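Local coordinates for quinone reductase (Klebsiella pneumoniae subsp. pneumoniae, PDB 4GI5), which binds FAD and probably reduces quinones with electrons from NAD(P)H, at residues Arg158-Leu171 against Leu195-Gly207. Sequence-based numbering, arbitrary orientation.
Sequences RYGEGTFVGKRAML and LFPIQHGMLFYPG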
loop_
_atom_site.group_PDB
_atom_site.type_symbol
_atom_site.label_atom_id
_atom_site.label_comp_id
_atom_site.label_asym_id
_atom_site.label_seq_id
_atom_site.Cartn_x
_atom_site.Cartn_y
_atom_site.Cartn_z
ATOM N N ARG B 158 15.930 -4.772 -12.756
ATOM C CA ARG B 158 15.241 -4.539 -11.494
ATOM C C ARG B 158 15.660 -5.579 -10.505
ATOM O O ARG B 158 16.378 -6.527 -10.803
ATOM C CB ARG B 158 13.754 -4.657 -11.801
ATOM C CG ARG B 158 13.272 -6.055 -12.122
ATOM C CD ARG B 158 11.771 -6.105 -12.289
ATOM N NE ARG B 158 11.241 -7.440 -12.481
ATOM C CZ ARG B 158 9.987 -7.734 -12.741
ATOM N NH1 ARG B 158 9.055 -6.769 -12.869
ATOM N NH2 ARG B 158 9.623 -9.006 -12.764
ATOM N N TYR B 159 15.245 -5.363 -9.271
ATOM C CA TYR B 159 15.488 -6.165 -8.140
ATOM C C TYR B 159 17.000 -6.307 -7.851
ATOM O O TYR B 159 17.612 -7.339 -8.147
ATOM C CB TYR B 159 14.764 -7.493 -8.184
ATOM C CG TYR B 159 13.236 -7.416 -8.049
ATOM C CD1 TYR B 159 12.675 -6.721 -7.007
ATOM C CD2 TYR B 159 12.404 -7.990 -8.968
ATOM C CE1 TYR B 159 11.301 -6.671 -6.817
ATOM C CE2 TYR B 159 10.995 -7.975 -8.819
ATOM C CZ TYR B 159 10.448 -7.315 -7.674
ATOM O OH TYR B 159 9.079 -7.268 -7.542
ATOM N N GLY B 160 17.537 -5.219 -7.321
ATOM C CA GLY B 160 18.981 -5.076 -7.112
ATOM C C GLY B 160 19.744 -4.485 -8.290
ATOM O O GLY B 160 20.983 -4.445 -8.241
ATOM N N GLU B 161 19.045 -4.093 -9.348
ATOM C CA GLU B 161 19.547 -3.358 -10.483
ATOM C C GLU B 161 18.539 -2.264 -10.751
ATOM O O GLU B 161 17.384 -2.323 -10.218
ATOM C CB GLU B 161 19.557 -4.236 -11.729
ATOM C CG GLU B 161 20.526 -5.309 -11.718
ATOM C CD GLU B 161 20.433 -6.138 -13.013
ATOM O OE1 GLU B 161 20.237 -7.307 -12.895
ATOM O OE2 GLU B 161 20.457 -5.556 -14.122
ATOM N N GLY B 162 18.933 -1.325 -11.562
ATOM C CA GLY B 162 18.108 -0.204 -11.951
ATOM C C GLY B 162 18.776 1.107 -11.730
ATOM O O GLY B 162 19.980 1.170 -11.338
ATOM N N THR B 163 17.961 2.172 -11.861
ATOM C CA THR B 163 18.424 3.533 -11.782
ATOM C C THR B 163 19.026 3.867 -10.470
ATOM O O THR B 163 19.941 4.708 -10.416
ATOM C CB THR B 163 17.264 4.498 -12.182
ATOM O OG1 THR B 163 16.906 4.176 -13.516
ATOM C CG2 THR B 163 17.649 5.951 -12.129
ATOM N N PHE B 164 18.599 3.205 -9.371
ATOM C CA PHE B 164 19.016 3.564 -8.052
ATOM C C PHE B 164 20.162 2.730 -7.477
ATOM O O PHE B 164 20.501 2.836 -6.317
ATOM C CB PHE B 164 17.838 3.701 -7.043
ATOM C CG PHE B 164 16.670 4.558 -7.578
ATOM C CD1 PHE B 164 16.900 5.732 -8.285
ATOM C CD2 PHE B 164 15.369 4.186 -7.298
ATOM C CE1 PHE B 164 15.871 6.462 -8.838
ATOM C CE2 PHE B 164 14.330 4.959 -7.730
ATOM C CZ PHE B 164 14.551 6.074 -8.552
ATOM N N VAL B 165 20.762 1.889 -8.308
ATOM C CA VAL B 165 21.903 1.092 -7.859
ATOM C C VAL B 165 22.992 2.033 -7.298
ATOM O O VAL B 165 23.285 3.080 -7.910
ATOM C CB VAL B 165 22.498 0.257 -9.007
ATOM C CG1 VAL B 165 23.806 -0.408 -8.541
ATOM C CG2 VAL B 165 21.608 -0.851 -9.323
ATOM N N GLY B 166 23.556 1.645 -6.187
ATOM C CA GLY B 166 24.562 2.480 -5.516
ATOM C C GLY B 166 23.995 3.379 -4.466
ATOM O O GLY B 166 24.755 4.112 -3.771
ATOM N N LYS B 167 22.650 3.459 -4.392
ATOM C CA LYS B 167 22.026 4.363 -3.398
ATOM C C LYS B 167 21.464 3.485 -2.343
ATOM O O LYS B 167 21.234 2.284 -2.555
ATOM C CB LYS B 167 20.861 5.199 -3.996
ATOM C CG LYS B 167 21.238 6.028 -5.181
ATOM C CD LYS B 167 20.109 6.848 -5.764
ATOM C CE LYS B 167 20.439 7.471 -7.124
ATOM N NZ LYS B 167 21.402 8.561 -6.912
ATOM N N ARG B 168 21.222 4.053 -1.159
ATOM C CA ARG B 168 20.635 3.326 0.015
ATOM C C ARG B 168 19.285 3.998 0.304
ATOM O O ARG B 168 19.086 5.161 0.025
ATOM C CB ARG B 168 21.524 3.488 1.243
ATOM C CG ARG B 168 22.780 2.626 1.139
ATOM C CD ARG B 168 23.799 2.886 2.324
ATOM N NE ARG B 168 24.636 1.619 2.302
ATOM C CZ ARG B 168 24.929 0.781 3.312
ATOM N NH1 ARG B 168 24.622 1.027 4.603
ATOM N NH2 ARG B 168 25.598 -0.333 3.028
ATOM N N ALA B 169 18.365 3.202 0.810
ATOM C CA ALA B 169 16.992 3.692 1.217
ATOM C C ALA B 169 16.621 3.066 2.532
ATOM O O ALA B 169 17.037 1.944 2.933
ATOM C CB ALA B 169 15.995 3.327 0.095
HETATM N N MSE B 170 15.803 3.752 3.316
HETATM C CA MSE B 170 15.348 3.260 4.627
HETATM C C MSE B 170 13.946 3.879 4.870
HETATM O O MSE B 170 13.699 5.022 4.453
HETATM C CB MSE B 170 16.242 3.873 5.716
HETATM C CG MSE B 170 15.853 3.306 7.020
HETATM SE SE MSE B 170 17.135 4.052 8.424
HETATM C CE MSE B 170 16.556 5.903 8.661
ATOM N N LEU B 171 13.084 3.153 5.533
ATOM C CA LEU B 171 11.830 3.690 5.995
ATOM C C LEU B 171 11.946 4.104 7.470
ATOM O O LEU B 171 12.556 3.402 8.281
ATOM C CB LEU B 171 10.809 2.573 5.941
ATOM C CG LEU B 171 10.524 1.832 4.582
ATOM C CD1 LEU B 171 9.408 0.829 4.657
ATOM C CD2 LEU B 171 10.263 2.820 3.496
ATOM N N LEU B 195 5.565 -4.748 5.350
ATOM C CA LEU B 195 6.367 -3.784 4.634
ATOM C C LEU B 195 7.010 -4.320 3.294
ATOM O O LEU B 195 7.668 -3.547 2.615
ATOM C CB LEU B 195 7.503 -3.264 5.475
ATOM C CG LEU B 195 6.978 -2.433 6.704
ATOM C CD1 LEU B 195 8.165 -2.059 7.590
ATOM C CD2 LEU B 195 6.138 -1.220 6.297
ATOM N N PHE B 196 6.925 -5.634 3.022
ATOM C CA PHE B 196 7.554 -6.188 1.853
ATOM C C PHE B 196 7.152 -5.532 0.531
ATOM O O PHE B 196 8.041 -5.276 -0.339
ATOM C CB PHE B 196 7.305 -7.689 1.810
ATOM C CG PHE B 196 7.957 -8.446 0.688
ATOM C CD1 PHE B 196 7.400 -8.492 -0.574
ATOM C CD2 PHE B 196 9.175 -9.117 0.890
ATOM C CE1 PHE B 196 7.965 -9.248 -1.596
ATOM C CE2 PHE B 196 9.737 -9.861 -0.166
ATOM C CZ PHE B 196 9.120 -9.916 -1.379
ATOM N N PRO B 197 5.874 -5.219 0.300
ATOM C CA PRO B 197 5.560 -4.545 -0.997
ATOM C C PRO B 197 6.307 -3.233 -1.150
ATOM O O PRO B 197 6.646 -2.861 -2.231
ATOM C CB PRO B 197 4.044 -4.268 -0.930
ATOM C CG PRO B 197 3.536 -5.282 0.055
ATOM C CD PRO B 197 4.653 -5.585 1.039
ATOM N N ILE B 198 6.555 -2.536 -0.041
ATOM C CA ILE B 198 7.351 -1.315 -0.089
ATOM C C ILE B 198 8.865 -1.625 -0.218
ATOM O O ILE B 198 9.533 -1.152 -1.094
ATOM C CB ILE B 198 7.086 -0.407 1.123
ATOM C CG1 ILE B 198 5.594 -0.012 1.206
ATOM C CG2 ILE B 198 8.007 0.791 1.047
ATOM C CD1 ILE B 198 5.133 0.549 2.567
ATOM N N GLN B 199 9.365 -2.372 0.748
ATOM C CA GLN B 199 10.818 -2.524 0.809
ATOM C C GLN B 199 11.339 -3.351 -0.364
ATOM O O GLN B 199 12.359 -3.013 -0.936
ATOM C CB GLN B 199 11.214 -3.219 2.093
ATOM C CG GLN B 199 10.976 -2.319 3.308
ATOM C CD GLN B 199 11.556 -2.756 4.620
ATOM O OE1 GLN B 199 12.100 -1.913 5.320
ATOM N NE2 GLN B 199 11.437 -4.028 4.992
ATOM N N HIS B 200 10.662 -4.435 -0.703
ATOM C CA HIS B 200 11.094 -5.257 -1.864
ATOM C C HIS B 200 10.530 -4.708 -3.151
ATOM O O HIS B 200 11.283 -4.557 -4.110
ATOM C CB HIS B 200 10.654 -6.707 -1.624
ATOM C CG HIS B 200 11.237 -7.682 -2.613
ATOM N ND1 HIS B 200 10.578 -8.124 -3.740
ATOM C CD2 HIS B 200 12.433 -8.313 -2.619
ATOM C CE1 HIS B 200 11.296 -9.033 -4.363
ATOM N NE2 HIS B 200 12.463 -9.142 -3.738
ATOM N N GLY B 201 9.241 -4.301 -3.143
ATOM C CA GLY B 201 8.577 -3.901 -4.369
ATOM C C GLY B 201 8.777 -2.506 -4.864
ATOM O O GLY B 201 8.686 -2.242 -6.041
HETATM N N MSE B 202 9.136 -1.597 -3.952
HETATM C CA MSE B 202 9.287 -0.199 -4.274
HETATM C C MSE B 202 10.728 0.311 -4.130
HETATM O O MSE B 202 11.116 1.346 -4.735
HETATM C CB MSE B 202 8.327 0.745 -3.524
HETATM C CG MSE B 202 6.881 0.360 -3.759
HETATM SE SE MSE B 202 5.787 1.550 -2.602
HETATM C CE MSE B 202 4.358 0.287 -2.348
ATOM N N LEU B 203 11.528 -0.315 -3.264
ATOM C CA LEU B 203 12.865 0.154 -2.952
ATOM C C LEU B 203 13.908 -0.763 -3.613
ATOM O O LEU B 203 14.705 -0.301 -4.435
ATOM C CB LEU B 203 13.064 0.311 -1.452
ATOM C CG LEU B 203 12.137 1.323 -0.731
ATOM C CD1 LEU B 203 12.525 1.394 0.740
ATOM C CD2 LEU B 203 12.098 2.637 -1.418
ATOM N N PHE B 204 13.862 -2.038 -3.273
ATOM C CA PHE B 204 14.841 -2.976 -3.889
ATOM C C PHE B 204 14.564 -3.068 -5.381
ATOM O O PHE B 204 15.510 -3.195 -6.214
ATOM C CB PHE B 204 14.686 -4.332 -3.279
ATOM C CG PHE B 204 15.730 -5.358 -3.738
ATOM C CD1 PHE B 204 17.127 -5.157 -3.548
ATOM C CD2 PHE B 204 15.284 -6.515 -4.335
ATOM C CE1 PHE B 204 18.047 -6.056 -3.985
ATOM C CE2 PHE B 204 16.206 -7.460 -4.734
ATOM C CZ PHE B 204 17.542 -7.199 -4.573
ATOM N N TYR B 205 13.307 -2.978 -5.809
ATOM C CA TYR B 205 12.901 -3.092 -7.230
ATOM C C TYR B 205 13.728 -2.184 -8.145
ATOM O O TYR B 205 14.325 -2.657 -9.091
ATOM C CB TYR B 205 11.349 -2.887 -7.363
ATOM C CG TYR B 205 10.793 -3.090 -8.721
ATOM C CD1 TYR B 205 11.158 -2.278 -9.790
ATOM C CD2 TYR B 205 9.828 -4.092 -8.925
ATOM C CE1 TYR B 205 10.626 -2.528 -11.044
ATOM C CE2 TYR B 205 9.268 -4.302 -10.146
ATOM C CZ TYR B 205 9.693 -3.548 -11.201
ATOM O OH TYR B 205 9.212 -3.847 -12.465
ATOM N N PRO B 206 13.792 -0.864 -7.922
ATOM C CA PRO B 206 14.575 0.003 -8.823
ATOM C C PRO B 206 16.086 0.123 -8.428
ATOM O O PRO B 206 16.797 0.973 -8.960
ATOM C CB PRO B 206 13.839 1.353 -8.707
ATOM C CG PRO B 206 13.324 1.339 -7.290
ATOM C CD PRO B 206 12.865 -0.043 -7.076
ATOM N N GLY B 207 16.513 -0.689 -7.508
ATOM C CA GLY B 207 17.918 -0.967 -7.237
ATOM C C GLY B 207 18.538 -0.406 -6.000
ATOM O O GLY B 207 19.752 -0.510 -5.822
HETATM O O HOH W 1 8.219 -7.349 -4.790
HETATM O O HOH W 2 13.705 0.327 5.415
#
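Y159 lays its ring across the C-terminal end of helix 196-204 and Y205 just after it, where Y205, F204 and H200 all meet it. Y205 turns an edge to the face of Y159 in a T-shaped pair, planes 62° apart, with CD2 of Y205 3.5 Å from CZ of Y159. On H200 the ring of Y159 is near parallel but slid well off, and water 1 links OH of Y159 to ND1 of H200; the same hydroxyl also bonds N188 of the second subunit. W124 of that subunit meets Y205 edge-to-face and its F125 packs on both tyrosines, so the cluster lies at the subunit interface beside a bound FAD. Y205 has its CG anti to the backbone N (chi1 -175°), which carries the ring out beneath R158. The extended R158 chain passes CD over that ring's face; NH1 donates to OH of Y205 at 3.0 Å, in the guanidinium plane, and Q252 holds NE.

Backbone bonds fix the loop to the helix end. N of Y159 reaches O of Y205 at 2.9 Å, and N of G160 sits over the centre of the F204 ring while donating to O of F204. That carbonyl takes G207 N from its opposite face, within the Schellman motif that G207 closes. Further on, F164 N bonds P206 O, and the F164 ring lies against CB and CG of P206.

At the other end, L171 points toward the helix from the strand, packing on Q199 and L203, while water 2 joins L171 N to Q199 OE1.

Strand residues 168-171 and helix 196-204 run roughly antiparallel (150°), the packing of a beta-alpha-beta crossover from 168-174 to 209-216 in a flavodoxin-like fold.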